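Local coordinates for urocanate hydratase (PDB 7NED), which probably hydrates thiourocanate with NAD+ as cofactor, a step of bacterial ergothioneine catabolism, and also binds urocanate, at residues L117-L122 and G487-A492; A94-V99 and E106-L111; R432-A437 and L475-S480. All coordinates share one frame; numbering follows the deposited sequence.

Overall arrangement
Along the chain interaction 2 closes first, between strand 91-95 and helix 105-113. Interaction 1 then joins the loop after that helix to the start of strand 490-498, and interaction 3, between the irregular break of strand 428-441 and strand 475-480, is nested within its span. All three reach one mixed sheet, in which strands 91-95, 475-480, 490-498 and 428-441 are consecutive neighbours, so the N-terminal and C-terminal family regions join there. The centre of interaction 1 lies about 9 Å from those of the other two, which are about 18 Å apart. Interactions 1 and 3 touch urocanate, whereas the Cys-96 side chain of interaction 2 is about 12 Å from it; all three meet the second subunit.

Interaction 1. Residues L117-L122 and G487-A492; sequences LIWGGL and GYMTSA. With URO ((2E)-3-(1H-imidazol-4-yl)acrylic acid), chain B.
Leu-122 and Met-489 meet through their terminal methyl groups, CD2 of the leucine lying 3.8 Å from CE of the methionine. Met-489 starts with CG set between its backbone N and carbonyl carbon (chi1 64°) and then runs fully extended, which carries CE across to residues 117-122. The same methyl also arrives at the edge of the Trp-119 indole, near the ring plane, with CE 4.1 Å from CZ2; the two side chains cross at about a right angle. The indole is itself backed by its own loop, since Gly-121 N sits 3.4 Å above the ring plane, over its centre.

Leu-122 works with both branches. CD2 packs at 3.5 Å against Ser-491 OG. The opposite side of the leucine is given to the ligand: CG lies 3.4 Å from CAE of urocanate and CD1 3.6 Å from the same ring carbon, above the plane of the imidazole. The backbone N of Leu-122 is held by the hydroxyl of Tyr-42, another residue of the urocanate pocket. The contact is thus made mostly by methyl groups and the indole edge, with one hydroxyl whose polar need is met by His-434. It sets Leu-122 against the urocanate ring and Met-489 against NAD, probably helping to confine them by shape, and leaves polar recognition of urocanate to groups such as Thr-123 and Arg-352.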
loop_
_atom_site.group_PDB
_atom_site.type_symbol
_atom_site.label_atom_id
_atom_site.label_comp_id
_atom_site.label_asym_id
_atom_site.label_seq_id
_atom_site.Cartn_x
_atom_site.Cartn_y
_atom_site.Cartn_z
ATOM N N LEU A 117 -6.475 9.142 -12.230
ATOM C CA LEU A 117 -6.959 8.110 -11.316
ATOM C C LEU A 117 -8.478 8.130 -11.242
ATOM O O LEU A 117 -9.148 9.001 -11.811
ATOM C CB LEU A 117 -6.348 8.262 -9.924
ATOM C CG LEU A 117 -6.673 9.617 -9.300
ATOM C CD1 LEU A 117 -8.027 9.665 -8.698
ATOM C CD2 LEU A 117 -5.679 9.716 -8.120
ATOM N N ILE A 118 -9.015 7.143 -10.531
ATOM C CA ILE A 118 -10.447 7.031 -10.394
ATOM C C ILE A 118 -10.493 6.589 -8.911
ATOM O O ILE A 118 -9.484 6.128 -8.364
ATOM C CB ILE A 118 -10.891 5.918 -11.400
ATOM C CG1 ILE A 118 -12.294 5.956 -11.650
ATOM C CG2 ILE A 118 -10.666 4.524 -10.807
ATOM C CD1 ILE A 118 -12.334 7.327 -12.392
ATOM N N TRP A 119 -11.596 6.793 -8.216
ATOM C CA TRP A 119 -11.804 6.079 -6.938
ATOM C C TRP A 119 -12.450 4.736 -7.231
ATOM O O TRP A 119 -13.433 4.675 -7.963
ATOM C CB TRP A 119 -12.710 6.836 -5.967
ATOM C CG TRP A 119 -12.927 6.140 -4.635
ATOM C CD1 TRP A 119 -11.970 5.587 -3.830
ATOM C CD2 TRP A 119 -14.174 5.943 -3.951
ATOM N NE1 TRP A 119 -12.538 5.065 -2.692
ATOM C CE2 TRP A 119 -13.887 5.275 -2.741
ATOM C CE3 TRP A 119 -15.501 6.246 -4.255
ATOM C CZ2 TRP A 119 -14.879 4.893 -1.844
ATOM C CZ3 TRP A 119 -16.492 5.880 -3.359
ATOM C CH2 TRP A 119 -16.178 5.223 -2.162
ATOM N N GLY A 120 -11.907 3.655 -6.647
ATOM C CA GLY A 120 -12.453 2.345 -6.945
ATOM C C GLY A 120 -13.504 1.839 -5.979
ATOM O O GLY A 120 -13.913 0.676 -6.092
ATOM N N GLY A 121 -13.976 2.675 -5.059
ATOM C CA GLY A 121 -14.775 2.164 -3.966
ATOM C C GLY A 121 -14.014 1.080 -3.219
ATOM O O GLY A 121 -12.772 1.073 -3.150
ATOM N N LEU A 122 -14.771 0.173 -2.595
ATOM C CA LEU A 122 -14.156 -1.061 -2.143
ATOM C C LEU A 122 -14.266 -2.127 -3.220
ATOM O O LEU A 122 -13.249 -2.658 -3.685
ATOM C CB LEU A 122 -14.807 -1.545 -0.827
ATOM C CG LEU A 122 -14.738 -0.554 0.323
ATOM C CD1 LEU A 122 -15.221 -1.157 1.645
ATOM C CD2 LEU A 122 -13.315 -0.031 0.459
ATOM N N GLY A 487 -7.112 9.780 2.213
ATOM C CA GLY A 487 -6.333 9.841 3.425
ATOM C C GLY A 487 -6.902 9.060 4.592
ATOM O O GLY A 487 -6.248 8.982 5.639
ATOM N N TYR A 488 -8.095 8.466 4.448
ATOM C CA TYR A 488 -8.717 7.770 5.567
ATOM C C TYR A 488 -8.520 6.263 5.526
ATOM O O TYR A 488 -8.536 5.618 6.582
ATOM C CB TYR A 488 -10.228 8.067 5.625
ATOM C CG TYR A 488 -10.569 9.383 6.274
ATOM C CD1 TYR A 488 -10.748 10.531 5.504
ATOM C CD2 TYR A 488 -10.698 9.489 7.654
ATOM C CE1 TYR A 488 -11.056 11.746 6.089
ATOM C CE2 TYR A 488 -11.030 10.707 8.249
ATOM C CZ TYR A 488 -11.200 11.827 7.454
ATOM O OH TYR A 488 -11.532 13.037 8.008
ATOM N N MET A 489 -8.344 5.666 4.360
ATOM C CA MET A 489 -8.417 4.214 4.373
ATOM C C MET A 489 -7.617 3.592 3.258
ATOM O O MET A 489 -7.417 4.177 2.177
ATOM C CB MET A 489 -9.836 3.623 4.257
ATOM C CG MET A 489 -10.578 3.871 3.000
ATOM S SD MET A 489 -12.247 3.069 3.091
ATOM C CE MET A 489 -12.824 3.635 1.515
ATOM N N THR A 490 -7.239 2.355 3.522
ATOM C CA THR A 490 -6.575 1.485 2.569
ATOM C C THR A 490 -7.181 0.126 2.798
ATOM O O THR A 490 -7.371 -0.274 3.955
ATOM C CB THR A 490 -5.056 1.477 2.802
ATOM O OG1 THR A 490 -4.544 2.753 2.436
ATOM C CG2 THR A 490 -4.342 0.400 1.956
ATOM N N SER A 491 -7.485 -0.572 1.714
ATOM C CA SER A 491 -8.134 -1.876 1.838
ATOM C C SER A 491 -7.591 -2.827 0.771
ATOM O O SER A 491 -6.910 -2.411 -0.156
ATOM C CB SER A 491 -9.652 -1.751 1.737
ATOM O OG SER A 491 -10.020 -1.273 0.438
ATOM N N ALA A 492 -7.943 -4.115 0.886
ATOM C CA ALA A 492 -7.519 -5.142 -0.059
ATOM C C ALA A 492 -8.673 -6.091 -0.319
ATOM O O ALA A 492 -9.470 -6.370 0.580
ATOM C CB ALA A 492 -6.283 -5.930 0.462
HETATM O OAA URO B . -20.573 -4.880 -0.542
HETATM C CAI URO B . -19.977 -4.137 -1.431
HETATM O OAB URO B . -19.864 -4.446 -2.550
HETATM C CAC URO B . -19.378 -2.857 -1.018
HETATM C CAD URO B . -19.454 -2.476 0.231
HETATM C CAJ URO B . -18.830 -1.224 0.443
HETATM C CAF URO B . -18.960 -0.392 1.515
HETATM N NAH URO B . -18.346 0.809 1.278
HETATM C CAE URO B . -17.842 0.695 0.070
HETATM N NAG URO B . -18.108 -0.512 -0.478
#

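Interaction 2. Residues A94-V99 and E106-L111; sequences ANCNLV and ENFYRL
Cys-96 SG comes up to the edge of the Phe-108 ring, 3.6 Å from CE1 and nearly as close to CD1. The sulfur is 4.8 Å from the ring centroid and 76° off the ring normal, so this sulfur-aromatic contact is made with the rim and not with the face. Beside it, Leu-98 and Leu-111 reach toward each other tip to tip, with CD2 of Leu-98 3.7 Å from CD1 of Leu-111.

The course of the backbones accounts for part of the pairing. Residues 94-99 leave strand 91-95 at Cys-96, which has a positive phi; with SG anti to the backbone N (chi1 -172°), the thiol extends toward the helix. Leu-98, two residues on, points the same way. On helix 105-113 the partners are three residues apart and so fall on one side of it, and Leu-111 N is tied to Asn-107 O at 2.9 Å within the helical turn. Phe-108 does not aim its CB at residues 94-99; a trans first torsion (chi1 168°) brings the ring over to Cys-96. Near the start of this helix, Asn-107 N bonds to Thr-104 OG1.

Farther out, Ser-75 OG holds the backbone N of Cys-96. Between the two contact residues, Asn-97 is gripped by Ser-480 and Ile-478 of the neighbouring strand and by Asp-459 of the second subunit, which probably fixes the course of the chain where it leaves the sheet. Phe-108 is also packed by Leu-45, Leu-117 and Trp-119, and Leu-98 by Ile-457 of the second subunit. The leucine methyls thus join strand end and helix at the dimer interface by dispersion and shape, while the partly negative Cys-96 sulfur probably also gains from the partly positive C-H rim of Phe-108.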
loop_
_atom_site.group_PDB
_atom_site.type_symbol
_atom_site.label_atom_id
_atom_site.label_comp_id
_atom_site.label_asym_id
_atom_site.label_seq_id
_atom_site.Cartn_x
_atom_site.Cartn_y
_atom_site.Cartn_z
ATOM N N ALA A 94 -4.215 -1.928 -8.344
ATOM C CA ALA A 94 -4.049 -1.014 -7.220
ATOM C C ALA A 94 -4.715 0.281 -7.626
ATOM O O ALA A 94 -4.350 0.863 -8.653
ATOM C CB ALA A 94 -2.566 -0.807 -6.863
ATOM N N ASN A 95 -5.757 0.684 -6.881
ATOM C CA ASN A 95 -6.640 1.771 -7.301
ATOM C C ASN A 95 -6.687 2.884 -6.257
ATOM O O ASN A 95 -7.018 2.654 -5.089
ATOM C CB ASN A 95 -8.047 1.235 -7.604
ATOM C CG ASN A 95 -8.031 0.196 -8.711
ATOM O OD1 ASN A 95 -7.488 0.449 -9.791
ATOM N ND2 ASN A 95 -8.581 -0.982 -8.443
ATOM N N CYS A 96 -6.311 4.067 -6.699
ATOM C CA CYS A 96 -6.520 5.349 -6.054
ATOM C C CYS A 96 -5.613 5.431 -4.787
ATOM O O CYS A 96 -5.983 5.959 -3.746
ATOM C CB CYS A 96 -8.024 5.528 -5.782
ATOM S SG CYS A 96 -8.439 7.169 -5.188
ATOM N N ASN A 97 -4.391 4.893 -4.888
ATOM C CA ASN A 97 -3.399 4.986 -3.805
ATOM C C ASN A 97 -2.514 6.216 -3.982
ATOM O O ASN A 97 -1.884 6.389 -5.017
ATOM C CB ASN A 97 -2.566 3.714 -3.759
ATOM C CG ASN A 97 -3.442 2.494 -3.516
ATOM O OD1 ASN A 97 -3.880 2.250 -2.387
ATOM N ND2 ASN A 97 -3.773 1.773 -4.590
ATOM N N LEU A 98 -2.494 7.079 -2.988
ATOM C CA LEU A 98 -1.747 8.332 -3.020
ATOM C C LEU A 98 -0.861 8.376 -1.801
ATOM O O LEU A 98 -1.302 7.985 -0.719
ATOM C CB LEU A 98 -2.663 9.567 -2.988
ATOM C CG LEU A 98 -3.624 9.698 -4.157
ATOM C CD1 LEU A 98 -4.641 10.827 -3.926
ATOM C CD2 LEU A 98 -2.773 9.968 -5.370
ATOM N N VAL A 99 0.366 8.888 -1.942
ATOM C CA VAL A 99 1.195 8.985 -0.745
ATOM C C VAL A 99 0.586 9.984 0.224
ATOM O O VAL A 99 -0.053 10.971 -0.170
ATOM C CB VAL A 99 2.654 9.366 -1.066
ATOM C CG1 VAL A 99 3.315 8.206 -1.781
ATOM C CG2 VAL A 99 2.713 10.660 -1.844
ATOM N N GLU A 106 -8.968 17.228 -2.231
ATOM C CA GLU A 106 -8.656 18.229 -3.232
ATOM C C GLU A 106 -7.685 17.682 -4.259
ATOM O O GLU A 106 -7.885 17.844 -5.385
ATOM C CB GLU A 106 -8.189 19.527 -2.610
ATOM N N ASN A 107 -6.625 17.032 -3.814
ATOM C CA ASN A 107 -5.739 16.358 -4.698
ATOM C C ASN A 107 -6.455 15.307 -5.490
ATOM O O ASN A 107 -6.178 15.165 -6.680
ATOM C CB ASN A 107 -4.590 15.752 -3.896
ATOM C CG ASN A 107 -3.365 16.652 -3.801
ATOM O OD1 ASN A 107 -3.089 17.368 -4.766
ATOM N ND2 ASN A 107 -2.639 16.655 -2.670
ATOM N N PHE A 108 -7.319 14.512 -4.866
ATOM C CA PHE A 108 -8.058 13.488 -5.616
ATOM C C PHE A 108 -8.826 14.084 -6.799
ATOM O O PHE A 108 -8.724 13.599 -7.937
ATOM C CB PHE A 108 -9.032 12.754 -4.678
ATOM C CG PHE A 108 -10.012 11.912 -5.410
ATOM C CD1 PHE A 108 -9.690 10.605 -5.751
ATOM C CD2 PHE A 108 -11.255 12.426 -5.771
ATOM C CE1 PHE A 108 -10.557 9.814 -6.449
ATOM C CE2 PHE A 108 -12.143 11.652 -6.478
ATOM C CZ PHE A 108 -11.789 10.321 -6.824
ATOM N N TYR A 109 -9.639 15.116 -6.546
ATOM C CA TYR A 109 -10.460 15.654 -7.631
ATOM C C TYR A 109 -9.588 16.172 -8.759
ATOM O O TYR A 109 -9.919 15.998 -9.933
ATOM C CB TYR A 109 -11.364 16.774 -7.126
ATOM C CG TYR A 109 -12.372 16.307 -6.090
ATOM C CD1 TYR A 109 -13.178 15.209 -6.340
ATOM C CD2 TYR A 109 -12.458 16.920 -4.843
ATOM C CE1 TYR A 109 -14.115 14.764 -5.395
ATOM C CE2 TYR A 109 -13.380 16.472 -3.877
ATOM C CZ TYR A 109 -14.176 15.390 -4.153
ATOM O OH TYR A 109 -15.098 14.952 -3.209
ATOM N N ARG A 110 -8.522 16.883 -8.412
ATOM C CA ARG A 110 -7.610 17.420 -9.417
ATOM C C ARG A 110 -7.006 16.301 -10.256
ATOM O O ARG A 110 -6.983 16.369 -11.497
ATOM C CB ARG A 110 -6.536 18.270 -8.727
ATOM N N LEU A 111 -6.560 15.228 -9.598
ATOM C CA LEU A 111 -5.982 14.126 -10.358
ATOM C C LEU A 111 -7.041 13.374 -11.152
ATOM O O LEU A 111 -6.766 12.893 -12.257
ATOM C CB LEU A 111 -5.239 13.173 -9.428
ATOM C CG LEU A 111 -3.985 13.749 -8.777
ATOM C CD1 LEU A 111 -3.469 12.843 -7.646
ATOM C CD2 LEU A 111 -2.889 13.989 -9.824
#

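Interaction 3. Residues R432-A437 and L475-S480; sequences RDHLDA and LVTIHS. With URO ((2E)-3-(1H-imidazol-4-yl)acrylic acid), chain B.
His-434 projects its CB toward strand 475-480, and with CG anti to the carbonyl carbon (chi1 -61°) the imidazole is directed to that strand. On one flank of the ring, ND1 is taken up by Ser-491. CE1 does most of the touching: it lies 3.6 Å from the methyl CG2 of Thr-477 and stands 3.8 Å above one face of the His-479 ring, offset toward the rim. The two imidazole planes are inclined at 52°, an oblique arrangement with centroids 5.1 Å apart.

His-434 sits in the irregular break of strand 428-441, which is not a neighbour of strand 475-480 in the mixed sheet; strand 490-498 runs between them, antiparallel to both, so the histidine reaches past the position of Ser-491 to the second strand along. At its far corner, NE2 passes 3.8 Å from Thr-477 CG2 and is hydrogen-bonded to Gln-128 OE1. The His-479 ring is held in turn by Gly-121 O at its ND1.

Behind the ring, His-434 N donates a bent bond (135° at the hydrogen) to Asp-433 OD1 at 2.7 Å, meeting that oxygen from above the carboxylate plane. Asp-433 OD2 makes a close van der Waals approach, 3.0 Å, to the acrylate carbon CAD of urocanate.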
loop_
_atom_site.group_PDB
_atom_site.type_symbol
_atom_site.label_atom_id
_atom_site.label_comp_id
_atom_site.label_asym_id
_atom_site.label_seq_id
_atom_site.Cartn_x
_atom_site.Cartn_y
_atom_site.Cartn_z
ATOM N N ARG A 432 -15.581 -11.007 -1.542
ATOM C CA ARG A 432 -16.065 -10.475 -0.291
ATOM C C ARG A 432 -15.968 -8.965 -0.388
ATOM O O ARG A 432 -15.298 -8.417 -1.267
ATOM C CB ARG A 432 -15.260 -11.002 0.902
ATOM C CG ARG A 432 -13.701 -10.791 0.702
ATOM C CD ARG A 432 -12.892 -10.782 2.032
ATOM N NE ARG A 432 -11.445 -10.750 1.757
ATOM C CZ ARG A 432 -10.766 -9.652 1.405
ATOM N NH1 ARG A 432 -11.406 -8.497 1.285
ATOM N NH2 ARG A 432 -9.439 -9.711 1.174
ATOM N N ASP A 433 -16.661 -8.299 0.516
ATOM C CA ASP A 433 -16.385 -6.883 0.693
ATOM C C ASP A 433 -14.974 -6.722 1.242
ATOM O O ASP A 433 -14.373 -7.679 1.741
ATOM C CB ASP A 433 -17.406 -6.252 1.649
ATOM C CG ASP A 433 -17.395 -4.719 1.582
ATOM O OD1 ASP A 433 -16.705 -4.135 0.703
ATOM O OD2 ASP A 433 -18.090 -4.099 2.400
ATOM N N HIS A 434 -14.453 -5.491 1.197
ATOM C CA HIS A 434 -13.150 -5.261 1.845
ATOM C C HIS A 434 -13.298 -5.022 3.329
ATOM O O HIS A 434 -12.285 -4.999 4.043
ATOM C CB HIS A 434 -12.424 -4.066 1.233
ATOM C CG HIS A 434 -12.111 -4.235 -0.220
ATOM N ND1 HIS A 434 -11.206 -3.426 -0.872
ATOM C CD2 HIS A 434 -12.586 -5.101 -1.152
ATOM C CE1 HIS A 434 -11.110 -3.803 -2.137
ATOM N NE2 HIS A 434 -11.939 -4.815 -2.335
ATOM N N LEU A 435 -14.540 -4.854 3.805
ATOM C CA LEU A 435 -14.827 -4.697 5.233
ATOM C C LEU A 435 -14.670 -6.077 5.858
ATOM O O LEU A 435 -15.634 -6.822 6.049
ATOM C CB LEU A 435 -16.235 -4.125 5.443
ATOM C CG LEU A 435 -16.564 -3.677 6.875
ATOM C CD1 LEU A 435 -15.984 -2.282 7.181
ATOM C CD2 LEU A 435 -18.100 -3.769 7.094
ATOM N N ASP A 436 -13.438 -6.495 6.084
ATOM C CA ASP A 436 -13.124 -7.845 6.543
ATOM C C ASP A 436 -11.827 -7.754 7.357
ATOM O O ASP A 436 -11.036 -6.877 7.141
ATOM C CB ASP A 436 -12.993 -8.770 5.330
ATOM C CG ASP A 436 -13.065 -10.288 5.659
ATOM O OD1 ASP A 436 -13.862 -10.695 6.432
ATOM O OD2 ASP A 436 -12.342 -11.055 5.077
ATOM N N ALA A 437 -11.667 -8.688 8.258
ATOM C CA ALA A 437 -10.583 -8.706 9.180
ATOM C C ALA A 437 -9.184 -8.214 8.762
ATOM O O ALA A 437 -8.831 -7.219 9.234
ATOM C CB ALA A 437 -10.523 -9.979 9.950
ATOM N N LEU A 475 -7.785 -12.807 -8.535
ATOM C CA LEU A 475 -7.659 -11.358 -8.628
ATOM C C LEU A 475 -7.364 -10.796 -7.247
ATOM O O LEU A 475 -8.031 -11.158 -6.275
ATOM C CB LEU A 475 -8.950 -10.725 -9.191
ATOM C CG LEU A 475 -8.997 -9.200 -9.400
ATOM C CD1 LEU A 475 -9.965 -8.801 -10.534
ATOM C CD2 LEU A 475 -9.363 -8.452 -8.127
ATOM N N VAL A 476 -6.392 -9.890 -7.161
ATOM C CA VAL A 476 -6.055 -9.239 -5.902
ATOM C C VAL A 476 -5.988 -7.737 -6.144
ATOM O O VAL A 476 -5.501 -7.285 -7.187
ATOM C CB VAL A 476 -4.711 -9.776 -5.344
ATOM C CG1 VAL A 476 -4.341 -9.083 -4.038
ATOM C CG2 VAL A 476 -4.803 -11.263 -5.161
ATOM N N THR A 477 -6.466 -6.969 -5.187
ATOM C CA THR A 477 -6.513 -5.521 -5.337
ATOM C C THR A 477 -6.135 -4.842 -4.028
ATOM O O THR A 477 -6.413 -5.361 -2.947
ATOM C CB THR A 477 -7.908 -5.058 -5.795
ATOM O OG1 THR A 477 -7.863 -3.663 -6.110
ATOM C CG2 THR A 477 -8.993 -5.295 -4.703
ATOM N N ILE A 478 -5.505 -3.673 -4.141
ATOM C CA ILE A 478 -5.310 -2.745 -3.032
ATOM C C ILE A 478 -5.930 -1.407 -3.418
ATOM O O ILE A 478 -5.574 -0.821 -4.447
ATOM C CB ILE A 478 -3.827 -2.557 -2.694
ATOM C CG1 ILE A 478 -3.218 -3.894 -2.300
ATOM C CG2 ILE A 478 -3.710 -1.548 -1.562
ATOM C CD1 ILE A 478 -1.652 -3.856 -2.201
ATOM N N HIS A 479 -6.843 -0.911 -2.581
ATOM C CA HIS A 479 -7.503 0.371 -2.824
ATOM C C HIS A 479 -7.178 1.337 -1.704
ATOM O O HIS A 479 -6.961 0.910 -0.568
ATOM C CB HIS A 479 -9.038 0.221 -2.853
ATOM C CG HIS A 479 -9.549 -0.558 -4.026
ATOM N ND1 HIS A 479 -10.891 -0.659 -4.313
ATOM C CD2 HIS A 479 -8.902 -1.277 -4.974
ATOM C CE1 HIS A 479 -11.045 -1.402 -5.400
ATOM N NE2 HIS A 479 -9.854 -1.780 -5.826
ATOM N N SER A 480 -7.193 2.645 -2.001
ATOM C CA SER A 480 -7.246 3.634 -0.925
ATOM C C SER A 480 -8.390 4.606 -1.204
ATOM O O SER A 480 -9.005 4.604 -2.281
ATOM C CB SER A 480 -5.908 4.388 -0.748
ATOM O OG SER A 480 -4.882 3.503 -0.299
HETATM O OAA URO B . -20.573 -4.880 -0.542
HETATM C CAI URO B . -19.977 -4.137 -1.431
HETATM O OAB URO B . -19.864 -4.446 -2.550
HETATM C CAC URO B . -19.378 -2.857 -1.018
HETATM C CAD URO B . -19.454 -2.476 0.231
HETATM C CAJ URO B . -18.830 -1.224 0.443
HETATM C CAF URO B . -18.960 -0.392 1.515
HETATM N NAH URO B . -18.346 0.809 1.278
HETATM C CAE URO B . -17.842 0.695 0.070
HETATM N NAG URO B . -18.108 -0.512 -0.478
#